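Local structure of pectate lyase 47 (Bacillus sp. TS-47, 1VBL) at residues F165-D170 / Q226-A231; Q293-N298 / W388-Y393; S321-Q326 / E350-T355. The protein catalyses the eliminative cleavage of pectate, as a calcium-binding, thermostable lyase of polysaccharide lyase family 1. One frame throughout, in Å; residues are numbered along the deposited sequence.

Contact 1: residues F165-D170 / Q226-A231. With CA (calcium ion), chain B.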
loop_
_atom_site.group_PDB
_atom_site.type_symbol
_atom_site.label_atom_id
_atom_site.label_comp_id
_atom_site.label_asym_id
_atom_site.label_seq_id
_atom_site.Cartn_x
_atom_site.Cartn_y
_atom_site.Cartn_z
ATOM N N PHE A 165 10.136 -4.068 1.159
ATOM C CA PHE A 165 9.072 -5.055 1.275
ATOM C C PHE A 165 8.795 -5.755 -0.042
ATOM O O PHE A 165 8.455 -5.105 -1.033
ATOM C CB PHE A 165 7.753 -4.409 1.719
ATOM C CG PHE A 165 7.760 -3.893 3.124
ATOM C CD1 PHE A 165 8.246 -2.619 3.414
ATOM C CD2 PHE A 165 7.263 -4.676 4.162
ATOM C CE1 PHE A 165 8.233 -2.130 4.721
ATOM C CE2 PHE A 165 7.247 -4.200 5.473
ATOM C CZ PHE A 165 7.732 -2.927 5.754
ATOM N N GLU A 166 8.948 -7.072 -0.067
ATOM C CA GLU A 166 8.607 -7.815 -1.273
ATOM C C GLU A 166 7.160 -8.214 -0.997
ATOM O O GLU A 166 6.885 -8.930 -0.032
ATOM C CB GLU A 166 9.460 -9.072 -1.435
ATOM C CG GLU A 166 9.167 -9.806 -2.738
ATOM C CD GLU A 166 9.885 -11.138 -2.843
ATOM O OE1 GLU A 166 9.548 -12.059 -2.072
ATOM O OE2 GLU A 166 10.786 -11.257 -3.700
ATOM N N ALA A 167 6.239 -7.734 -1.825
ATOM C CA ALA A 167 4.821 -8.020 -1.635
ATOM C C ALA A 167 4.546 -9.486 -1.332
ATOM O O ALA A 167 5.072 -10.383 -1.994
ATOM C CB ALA A 167 4.030 -7.587 -2.864
ATOM N N PRO A 168 3.708 -9.748 -0.318
ATOM C CA PRO A 168 3.364 -11.116 0.066
ATOM C C PRO A 168 2.500 -11.800 -0.987
ATOM O O PRO A 168 1.696 -11.160 -1.662
ATOM C CB PRO A 168 2.627 -10.925 1.388
ATOM C CG PRO A 168 1.951 -9.606 1.195
ATOM C CD PRO A 168 3.044 -8.772 0.565
ATOM N N LEU A 169 2.683 -13.106 -1.119
ATOM C CA LEU A 169 1.926 -13.901 -2.072
ATOM C C LEU A 169 0.833 -14.654 -1.320
ATOM O O LEU A 169 1.105 -15.308 -0.312
ATOM C CB LEU A 169 2.857 -14.901 -2.759
ATOM C CG LEU A 169 2.975 -14.937 -4.285
ATOM C CD1 LEU A 169 3.201 -13.549 -4.844
ATOM C CD2 LEU A 169 4.124 -15.856 -4.661
ATOM N N ASP A 170 -0.400 -14.542 -1.803
ATOM C CA ASP A 170 -1.538 -15.235 -1.204
ATOM C C ASP A 170 -1.622 -16.571 -1.950
ATOM O O ASP A 170 -1.951 -16.595 -3.136
ATOM C CB ASP A 170 -2.825 -14.434 -1.435
ATOM C CG ASP A 170 -4.016 -15.001 -0.678
ATOM O OD1 ASP A 170 -4.071 -16.234 -0.476
ATOM O OD2 ASP A 170 -4.906 -14.211 -0.295
ATOM N N GLN A 226 -3.989 -13.286 -9.686
ATOM C CA GLN A 226 -3.583 -12.218 -8.780
ATOM C C GLN A 226 -3.387 -12.667 -7.335
ATOM O O GLN A 226 -4.322 -12.681 -6.533
ATOM C CB GLN A 226 -4.606 -11.076 -8.870
ATOM C CG GLN A 226 -4.702 -10.509 -10.283
ATOM C CD GLN A 226 -5.771 -9.446 -10.457
ATOM O OE1 GLN A 226 -5.882 -8.845 -11.527
ATOM N NE2 GLN A 226 -6.566 -9.209 -9.417
ATOM N N GLN A 227 -2.150 -13.029 -7.017
ATOM C CA GLN A 227 -1.796 -13.485 -5.680
ATOM C C GLN A 227 -1.325 -12.345 -4.783
ATOM O O GLN A 227 -1.037 -12.550 -3.600
ATOM C CB GLN A 227 -0.717 -14.563 -5.772
ATOM C CG GLN A 227 -1.219 -15.866 -6.377
ATOM C CD GLN A 227 -0.159 -16.947 -6.368
ATOM O OE1 GLN A 227 0.680 -17.022 -7.266
ATOM N NE2 GLN A 227 -0.181 -17.781 -5.338
ATOM N N HIS A 228 -1.231 -11.146 -5.351
ATOM C CA HIS A 228 -0.822 -9.973 -4.584
ATOM C C HIS A 228 -2.047 -9.116 -4.326
ATOM O O HIS A 228 -3.070 -9.262 -4.994
ATOM C CB HIS A 228 0.164 -9.094 -5.365
ATOM C CG HIS A 228 1.474 -9.748 -5.660
ATOM N ND1 HIS A 228 1.853 -10.108 -6.935
ATOM C CD2 HIS A 228 2.510 -10.073 -4.852
ATOM C CE1 HIS A 228 3.068 -10.626 -6.899
ATOM N NE2 HIS A 228 3.488 -10.617 -5.649
ATOM N N ASP A 229 -1.950 -8.229 -3.348
ATOM C CA ASP A 229 -3.034 -7.305 -3.109
ATOM C C ASP A 229 -2.391 -5.929 -3.007
ATOM O O ASP A 229 -1.667 -5.528 -3.916
ATOM C CB ASP A 229 -3.832 -7.647 -1.854
ATOM C CG ASP A 229 -5.197 -6.972 -1.851
ATOM O OD1 ASP A 229 -5.837 -6.905 -2.922
ATOM O OD2 ASP A 229 -5.641 -6.514 -0.789
ATOM N N GLY A 230 -2.616 -5.211 -1.915
ATOM C CA GLY A 230 -2.032 -3.884 -1.815
ATOM C C GLY A 230 -0.597 -3.818 -1.324
ATOM O O GLY A 230 -0.090 -4.744 -0.689
ATOM N N ALA A 231 0.076 -2.717 -1.640
ATOM C CA ALA A 231 1.439 -2.520 -1.171
ATOM C C ALA A 231 1.265 -1.876 0.199
ATOM O O ALA A 231 1.830 -2.319 1.198
ATOM C CB ALA A 231 2.197 -1.574 -2.104
HETATM CA CA CA B . -5.684 -4.798 1.145
HETATM O O HOH W 1 5.981 -10.835 -4.637
HETATM O O HOH W 2 0.621 -8.481 -1.918
HETATM O O HOH W 3 -5.989 -7.068 1.834
HETATM O O HOH W 4 -6.803 -3.484 3.114
HETATM O O HOH W 5 -7.939 -4.735 0.035
#

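Contact 2: residues Q293-N298 / W388-Y393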
loop_
_atom_site.group_PDB
_atom_site.type_symbol
_atom_site.label_atom_id
_atom_site.label_comp_id
_atom_site.label_asym_id
_atom_site.label_seq_id
_atom_site.Cartn_x
_atom_site.Cartn_y
_atom_site.Cartn_z
ATOM N N GLN A 293 -9.300 13.867 3.278
ATOM C CA GLN A 293 -8.611 15.068 2.856
ATOM C C GLN A 293 -7.203 14.508 2.726
ATOM O O GLN A 293 -6.479 14.348 3.712
ATOM C CB GLN A 293 -8.695 16.139 3.939
ATOM C CG GLN A 293 -10.079 16.780 3.986
ATOM C CD GLN A 293 -10.212 17.875 5.027
ATOM O OE1 GLN A 293 -11.163 18.657 4.990
ATOM N NE2 GLN A 293 -9.274 17.935 5.962
ATOM N N VAL A 294 -6.852 14.161 1.493
ATOM C CA VAL A 294 -5.560 13.575 1.193
ATOM C C VAL A 294 -4.684 14.567 0.438
ATOM O O VAL A 294 -5.058 15.063 -0.627
ATOM C CB VAL A 294 -5.738 12.288 0.354
ATOM C CG1 VAL A 294 -4.378 11.704 0.009
ATOM C CG2 VAL A 294 -6.569 11.264 1.140
ATOM N N HIS A 295 -3.522 14.849 1.015
ATOM C CA HIS A 295 -2.562 15.782 0.437
ATOM C C HIS A 295 -1.526 14.983 -0.347
ATOM O O HIS A 295 -0.797 14.161 0.217
ATOM C CB HIS A 295 -1.874 16.580 1.548
ATOM C CG HIS A 295 -1.122 17.781 1.059
ATOM N ND1 HIS A 295 -0.214 18.458 1.843
ATOM C CD2 HIS A 295 -1.174 18.448 -0.118
ATOM C CE1 HIS A 295 0.262 19.492 1.171
ATOM N NE2 HIS A 295 -0.305 19.510 -0.022
ATOM N N ILE A 296 -1.469 15.233 -1.651
ATOM C CA ILE A 296 -0.551 14.533 -2.541
ATOM C C ILE A 296 0.393 15.547 -3.170
ATOM O O ILE A 296 -0.029 16.335 -4.015
ATOM C CB ILE A 296 -1.339 13.829 -3.670
ATOM C CG1 ILE A 296 -2.373 12.877 -3.057
ATOM C CG2 ILE A 296 -0.389 13.101 -4.605
ATOM C CD1 ILE A 296 -3.247 12.185 -4.090
ATOM N N TYR A 297 1.663 15.533 -2.775
ATOM C CA TYR A 297 2.591 16.496 -3.349
ATOM C C TYR A 297 4.018 16.009 -3.549
ATOM O O TYR A 297 4.496 15.123 -2.844
ATOM C CB TYR A 297 2.582 17.787 -2.512
ATOM C CG TYR A 297 3.330 17.735 -1.197
ATOM C CD1 TYR A 297 4.685 18.077 -1.127
ATOM C CD2 TYR A 297 2.678 17.384 -0.011
ATOM C CE1 TYR A 297 5.368 18.079 0.089
ATOM C CE2 TYR A 297 3.356 17.381 1.216
ATOM C CZ TYR A 297 4.701 17.731 1.254
ATOM O OH TYR A 297 5.374 17.729 2.458
ATOM N N ASN A 298 4.688 16.596 -4.535
ATOM C CA ASN A 298 6.072 16.264 -4.841
ATOM C C ASN A 298 6.333 14.781 -5.081
ATOM O O ASN A 298 7.395 14.271 -4.727
ATOM C CB ASN A 298 6.981 16.761 -3.716
ATOM C CG ASN A 298 7.165 18.269 -3.726
ATOM O OD1 ASN A 298 7.685 18.841 -2.770
ATOM N ND2 ASN A 298 6.748 18.919 -4.812
ATOM N N TRP A 388 -10.565 22.715 1.229
ATOM C CA TRP A 388 -9.754 22.708 2.439
ATOM C C TRP A 388 -8.339 23.110 2.046
ATOM O O TRP A 388 -7.963 23.018 0.876
ATOM C CB TRP A 388 -9.749 21.323 3.099
ATOM C CG TRP A 388 -9.066 20.242 2.300
ATOM C CD1 TRP A 388 -9.482 19.708 1.119
ATOM C CD2 TRP A 388 -7.856 19.551 2.649
ATOM N NE1 TRP A 388 -8.612 18.725 0.707
ATOM C CE2 TRP A 388 -7.605 18.609 1.628
ATOM C CE3 TRP A 388 -6.961 19.637 3.726
ATOM C CZ2 TRP A 388 -6.494 17.754 1.649
ATOM C CZ3 TRP A 388 -5.853 18.783 3.749
ATOM C CH2 TRP A 388 -5.634 17.855 2.714
ATOM N N LYS A 389 -7.558 23.564 3.017
ATOM C CA LYS A 389 -6.192 23.979 2.740
ATOM C C LYS A 389 -5.227 23.190 3.617
ATOM O O LYS A 389 -5.268 23.293 4.844
ATOM C CB LYS A 389 -6.040 25.478 3.018
ATOM C CG LYS A 389 -7.198 26.307 2.476
ATOM C CD LYS A 389 -6.826 27.093 1.232
ATOM C CE LYS A 389 -5.986 28.308 1.581
ATOM N NZ LYS A 389 -5.846 29.221 0.414
ATOM N N PRO A 390 -4.357 22.376 2.994
ATOM C CA PRO A 390 -3.381 21.574 3.741
ATOM C C PRO A 390 -2.468 22.493 4.545
ATOM O O PRO A 390 -1.939 23.469 4.012
ATOM C CB PRO A 390 -2.611 20.846 2.643
ATOM C CG PRO A 390 -3.606 20.748 1.533
ATOM C CD PRO A 390 -4.256 22.107 1.550
ATOM N N MET A 391 -2.281 22.183 5.819
ATOM C CA MET A 391 -1.425 23.003 6.662
ATOM C C MET A 391 -0.201 22.216 7.123
ATOM O O MET A 391 0.827 22.796 7.475
ATOM C CB MET A 391 -2.215 23.500 7.874
ATOM C CG MET A 391 -2.179 25.010 8.069
ATOM S SD MET A 391 -2.811 25.931 6.646
ATOM C CE MET A 391 -4.573 25.928 6.980
ATOM N N PHE A 392 -0.306 20.891 7.097
ATOM C CA PHE A 392 0.788 20.046 7.546
ATOM C C PHE A 392 1.876 19.712 6.544
ATOM O O PHE A 392 1.903 18.621 5.976
ATOM C CB PHE A 392 0.246 18.745 8.148
ATOM C CG PHE A 392 -0.482 18.941 9.441
ATOM C CD1 PHE A 392 -1.855 18.732 9.522
ATOM C CD2 PHE A 392 0.201 19.365 10.576
ATOM C CE1 PHE A 392 -2.542 18.946 10.719
ATOM C CE2 PHE A 392 -0.474 19.582 11.779
ATOM C CZ PHE A 392 -1.849 19.373 11.849
ATOM N N TYR A 393 2.774 20.665 6.332
ATOM C CA TYR A 393 3.915 20.453 5.461
ATOM C C TYR A 393 4.965 21.504 5.770
ATOM O O TYR A 393 4.642 22.631 6.151
ATOM C CB TYR A 393 3.528 20.497 3.972
ATOM C CG TYR A 393 3.016 21.825 3.456
ATOM C CD1 TYR A 393 1.658 22.146 3.517
ATOM C CD2 TYR A 393 3.883 22.741 2.861
ATOM C CE1 TYR A 393 1.176 23.347 2.988
ATOM C CE2 TYR A 393 3.413 23.943 2.331
ATOM C CZ TYR A 393 2.061 24.236 2.396
ATOM O OH TYR A 393 1.589 25.407 1.849
HETATM O O HOH W 6 -0.077 17.483 4.433
HETATM O O HOH W 7 4.203 16.977 4.770
#

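Contact 3: residues S321-Q326 / E350-T355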
loop_
_atom_site.group_PDB
_atom_site.type_symbol
_atom_site.label_atom_id
_atom_site.label_comp_id
_atom_site.label_asym_id
_atom_site.label_seq_id
_atom_site.Cartn_x
_atom_site.Cartn_y
_atom_site.Cartn_z
ATOM N N SER A 321 -14.208 12.090 -1.719
ATOM C CA SER A 321 -12.782 12.321 -1.539
ATOM C C SER A 321 -12.463 13.810 -1.624
ATOM O O SER A 321 -13.175 14.577 -2.276
ATOM C CB SER A 321 -11.982 11.553 -2.596
ATOM O OG SER A 321 -12.449 11.852 -3.902
ATOM N N GLN A 322 -11.398 14.218 -0.947
ATOM C CA GLN A 322 -10.981 15.610 -0.965
ATOM C C GLN A 322 -9.484 15.658 -1.233
ATOM O O GLN A 322 -8.687 16.066 -0.384
ATOM C CB GLN A 322 -11.315 16.290 0.365
ATOM C CG GLN A 322 -12.811 16.402 0.642
ATOM C CD GLN A 322 -13.115 17.190 1.904
ATOM O OE1 GLN A 322 -12.794 18.375 2.001
ATOM N NE2 GLN A 322 -13.735 16.533 2.877
ATOM N N ILE A 323 -9.107 15.224 -2.427
ATOM C CA ILE A 323 -7.707 15.215 -2.821
ATOM C C ILE A 323 -7.203 16.628 -3.101
ATOM O O ILE A 323 -7.886 17.428 -3.736
ATOM C CB ILE A 323 -7.503 14.358 -4.091
ATOM C CG1 ILE A 323 -7.814 12.892 -3.777
ATOM C CG2 ILE A 323 -6.074 14.523 -4.614
ATOM C CD1 ILE A 323 -7.961 12.013 -5.007
ATOM N N TYR A 324 -6.008 16.929 -2.607
ATOM C CA TYR A 324 -5.375 18.223 -2.833
ATOM C C TYR A 324 -3.982 17.846 -3.338
ATOM O O TYR A 324 -3.111 17.467 -2.556
ATOM C CB TYR A 324 -5.292 19.016 -1.522
ATOM C CG TYR A 324 -4.972 20.490 -1.694
ATOM C CD1 TYR A 324 -3.701 20.911 -2.096
ATOM C CD2 TYR A 324 -5.945 21.466 -1.458
ATOM C CE1 TYR A 324 -3.407 22.271 -2.257
ATOM C CE2 TYR A 324 -5.662 22.826 -1.615
ATOM C CZ TYR A 324 -4.393 23.220 -2.015
ATOM O OH TYR A 324 -4.111 24.561 -2.167
ATOM N N ALA A 325 -3.793 17.929 -4.654
ATOM C CA ALA A 325 -2.530 17.558 -5.291
ATOM C C ALA A 325 -1.684 18.761 -5.697
ATOM O O ALA A 325 -2.172 19.682 -6.349
ATOM C CB ALA A 325 -2.813 16.685 -6.515
ATOM N N GLN A 326 -0.407 18.734 -5.322
ATOM C CA GLN A 326 0.507 19.826 -5.638
ATOM C C GLN A 326 1.869 19.386 -6.156
ATOM O O GLN A 326 2.518 18.516 -5.579
ATOM C CB GLN A 326 0.773 20.686 -4.398
ATOM C CG GLN A 326 -0.379 21.519 -3.894
ATOM C CD GLN A 326 0.014 22.304 -2.656
ATOM O OE1 GLN A 326 -0.021 21.787 -1.540
ATOM N NE2 GLN A 326 0.417 23.551 -2.853
ATOM N N GLU A 350 -17.520 15.194 -7.742
ATOM C CA GLU A 350 -16.598 15.282 -6.621
ATOM C C GLU A 350 -15.725 16.513 -6.803
ATOM O O GLU A 350 -15.638 17.070 -7.900
ATOM C CB GLU A 350 -15.720 14.033 -6.543
ATOM C CG GLU A 350 -16.470 12.730 -6.278
ATOM C CD GLU A 350 -17.245 12.736 -4.967
ATOM O OE1 GLU A 350 -16.976 13.606 -4.108
ATOM O OE2 GLU A 350 -18.118 11.859 -4.793
ATOM N N SER A 351 -15.085 16.946 -5.727
ATOM C CA SER A 351 -14.215 18.106 -5.789
ATOM C C SER A 351 -12.794 17.695 -5.438
ATOM O O SER A 351 -12.576 16.817 -4.605
ATOM C CB SER A 351 -14.674 19.182 -4.799
ATOM O OG SER A 351 -15.957 19.683 -5.128
ATOM N N MET A 352 -11.830 18.318 -6.095
ATOM C CA MET A 352 -10.432 18.054 -5.802
ATOM C C MET A 352 -9.670 19.276 -6.261
ATOM O O MET A 352 -10.161 20.055 -7.079
ATOM C CB MET A 352 -9.922 16.797 -6.529
ATOM C CG MET A 352 -9.385 17.001 -7.942
ATOM S SD MET A 352 -8.608 15.489 -8.629
ATOM C CE MET A 352 -6.916 15.675 -8.090
ATOM N N TYR A 353 -8.490 19.479 -5.701
ATOM C CA TYR A 353 -7.690 20.600 -6.131
ATOM C C TYR A 353 -6.403 20.014 -6.665
ATOM O O TYR A 353 -5.887 19.028 -6.135
ATOM C CB TYR A 353 -7.390 21.567 -4.989
ATOM C CG TYR A 353 -6.744 22.827 -5.505
ATOM C CD1 TYR A 353 -7.445 23.693 -6.346
ATOM C CD2 TYR A 353 -5.419 23.125 -5.211
ATOM C CE1 TYR A 353 -6.837 24.821 -6.885
ATOM C CE2 TYR A 353 -4.799 24.252 -5.746
ATOM C CZ TYR A 353 -5.513 25.094 -6.582
ATOM O OH TYR A 353 -4.901 26.203 -7.126
ATOM N N GLU A 354 -5.896 20.617 -7.728
ATOM C CA GLU A 354 -4.679 20.143 -8.356
ATOM C C GLU A 354 -3.955 21.330 -8.961
ATOM O O GLU A 354 -4.577 22.194 -9.583
ATOM C CB GLU A 354 -5.024 19.138 -9.454
ATOM C CG GLU A 354 -3.828 18.694 -10.273
ATOM C CD GLU A 354 -4.018 18.929 -11.756
ATOM O OE1 GLU A 354 -5.108 19.391 -12.157
ATOM O OE2 GLU A 354 -3.074 18.647 -12.524
ATOM N N THR A 355 -2.643 21.373 -8.778
ATOM C CA THR A 355 -1.854 22.461 -9.330
ATOM C C THR A 355 -0.392 22.052 -9.465
ATOM O O THR A 355 0.079 21.156 -8.765
ATOM C CB THR A 355 -1.941 23.718 -8.440
ATOM O OG1 THR A 355 -1.376 24.834 -9.136
ATOM C CG2 THR A 355 -1.181 23.508 -7.134
HETATM O O HOH W 8 -11.086 14.558 -4.486
HETATM O O HOH W 9 -15.454 15.538 -3.298
#

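Contact 1: residues F165-D170 / Q226-A231
Q227 grips D170 with both its backbone and its side chain, where two loops meet beside the calcium site of this parallel beta-helix, the fold of polysaccharide lyase family 1. The backbone bond runs from D170 N to Q227 O (2.8 Å). The side chain reaches the same residue. Its CB faces L169 CG at 4.0 Å. With CG beside the backbone N (chi1 -69°), the extended chain runs alongside D170 O, which CG passes at 3.4 Å and CD at 3.7 Å. The turn at chi3 (-84°) then aims NE2 at that oxygen, and it donates to D170 O over 3.1 Å. The donor stands 45° above the carbonyl plane, although the oxygen lies near the plane of the Q227 amide. An alanine here would keep the backbone bond but is likely to leave D170 O without its amide donor and open a gap where CG and CD pass it. H228, next in sequence, wedges its ring against the other loop: CD2 touches A167 CB at 3.5 Å, and L169 CD1 approaches the ring obliquely. ND1 is bonded to D214, while NE2 reaches A167 O through a water lying at the ring's edge, so both ring nitrogens have partners that fix its rotation. One residue further on, D229 joins D190 and D233 in binding calcium. Its OD2 lies 2.6 Å from the ion, and a second water holds its backbone by accepting from D229 N and donating to P168 O at 2.9 Å.

Contact 2: residues Q293-N298 / W388-Y393
W388 and Q293 meet because of how each leaves its backbone. The indole carbon CG of W388 is squeezed between its own backbone N and carbonyl carbon (chi1 66°), which lays the ring against Q293 and V294. Q293 CG stands beside its backbone N (chi1 -75°), and the extended chain beyond keeps CB, CG and the amide in line along the indole. Q293 CB sits over the six-membered ring, 3.5 Å from its centroid in a CH-pi contact, and the chain runs out past the rim at CD2 and CE3, the two side chains passing in opposite directions. The amide is stacked on this rim of the indole, 6° from its plane, with NE2 3.6 Å from W388 CE3 and OE1 beyond, near W388 CB. P390 CG is on the opposite indole face, and the same proline serves H295: P390 CB rests over the imidazole, 3.5 Å from its centroid. Y297 CD2 presses on the other side of that ring, which is thereby held between a proline and a tyrosine. The edge of H295 points toward the face of Y393 as an offset edge-to-face pair, and Y393 CB packs 3.7 Å from Y297 OH. H295 NE2 is hydrogen-bonded to Q326 OE1. These contacts lay the loop 388-393 over the outside of the parallel beta-helix, far from the calcium site. No direct hydrogen bond joins the segments. The polar link runs through two waters that both donate to F392 O, at the centre of an inverse gamma turn: one lies 2.8 Å from H295 ND1, the other accepts from Y297 OH at 2.7 Å. The contact thus rests on CH-pi, stacking and edge-to-face packing, with water making its polar link.

Contact 3: residues S321-Q326 / E350-T355
Y324 and Y353 stand side by side on neighbouring strands and point the same way, a worked example of side chains packing in register. In both, CG is anti to the backbone N (chi1 -166° in Y324, -171° in Y353), a shared torsion that sends the two rings out together. The rings do not lie parallel: their planes make 45° and their centroids are 4.9 Å apart. Y353 CD2 comes in over one face of the Y324 ring, toward its rim, at 3.4 Å from Y324 CZ, while Y353 CB lies over the same ring in a CH-pi contact. Further along this face, Q326 CG and T355 CG2 run alongside each other at 3.9 Å. On the opposite face, I323 CG2 meets M352 CE, 3.8 Å apart and pointing alike, and A325 pairs with E354, whose carboxylate leads away to T357 and to a salt bridge with K384. The backbones fix this register. Y353 N donates to I323 O (2.9 Å), A325 N to Y353 O (2.8 Å), and T355 N to A325 O (3.0 Å). Before the ladder begins, two carbonyls, S321 O and S351 O, face each other without a bond, and water takes over: one molecule accepts from I323 N and donates to S351 O and to S321 OG, which is also hydrogen-bonded to G318 O. Nearly parallel strands, one 29 residues after the other, with like positions lined up on both faces, are typical of successive turns of the parallel beta-helix of pectate lyases.

In the fold
Following the chain from its N terminus, contact 1 comes first: it brings 226-231 back to 165-170 and closes its loop before either of the others opens. Contact 2 then opens at 293-298, and contact 3 opens and closes between its two ends, 321-326 meeting 350-355, before 388-393 returns. Contact 1 therefore ties loops around the calcium site in the middle of the beta-helix, while contacts 2 and 3 hold later strands together and fasten the late loop over them. These two touch, since strands 293-303 and 322-332 are neighbours: H295 NE2 lies 2.8 Å from Q326 OE1, a probable hydrogen bond. Contact 1 is about 15 Å from contact 2 at the nearest atoms.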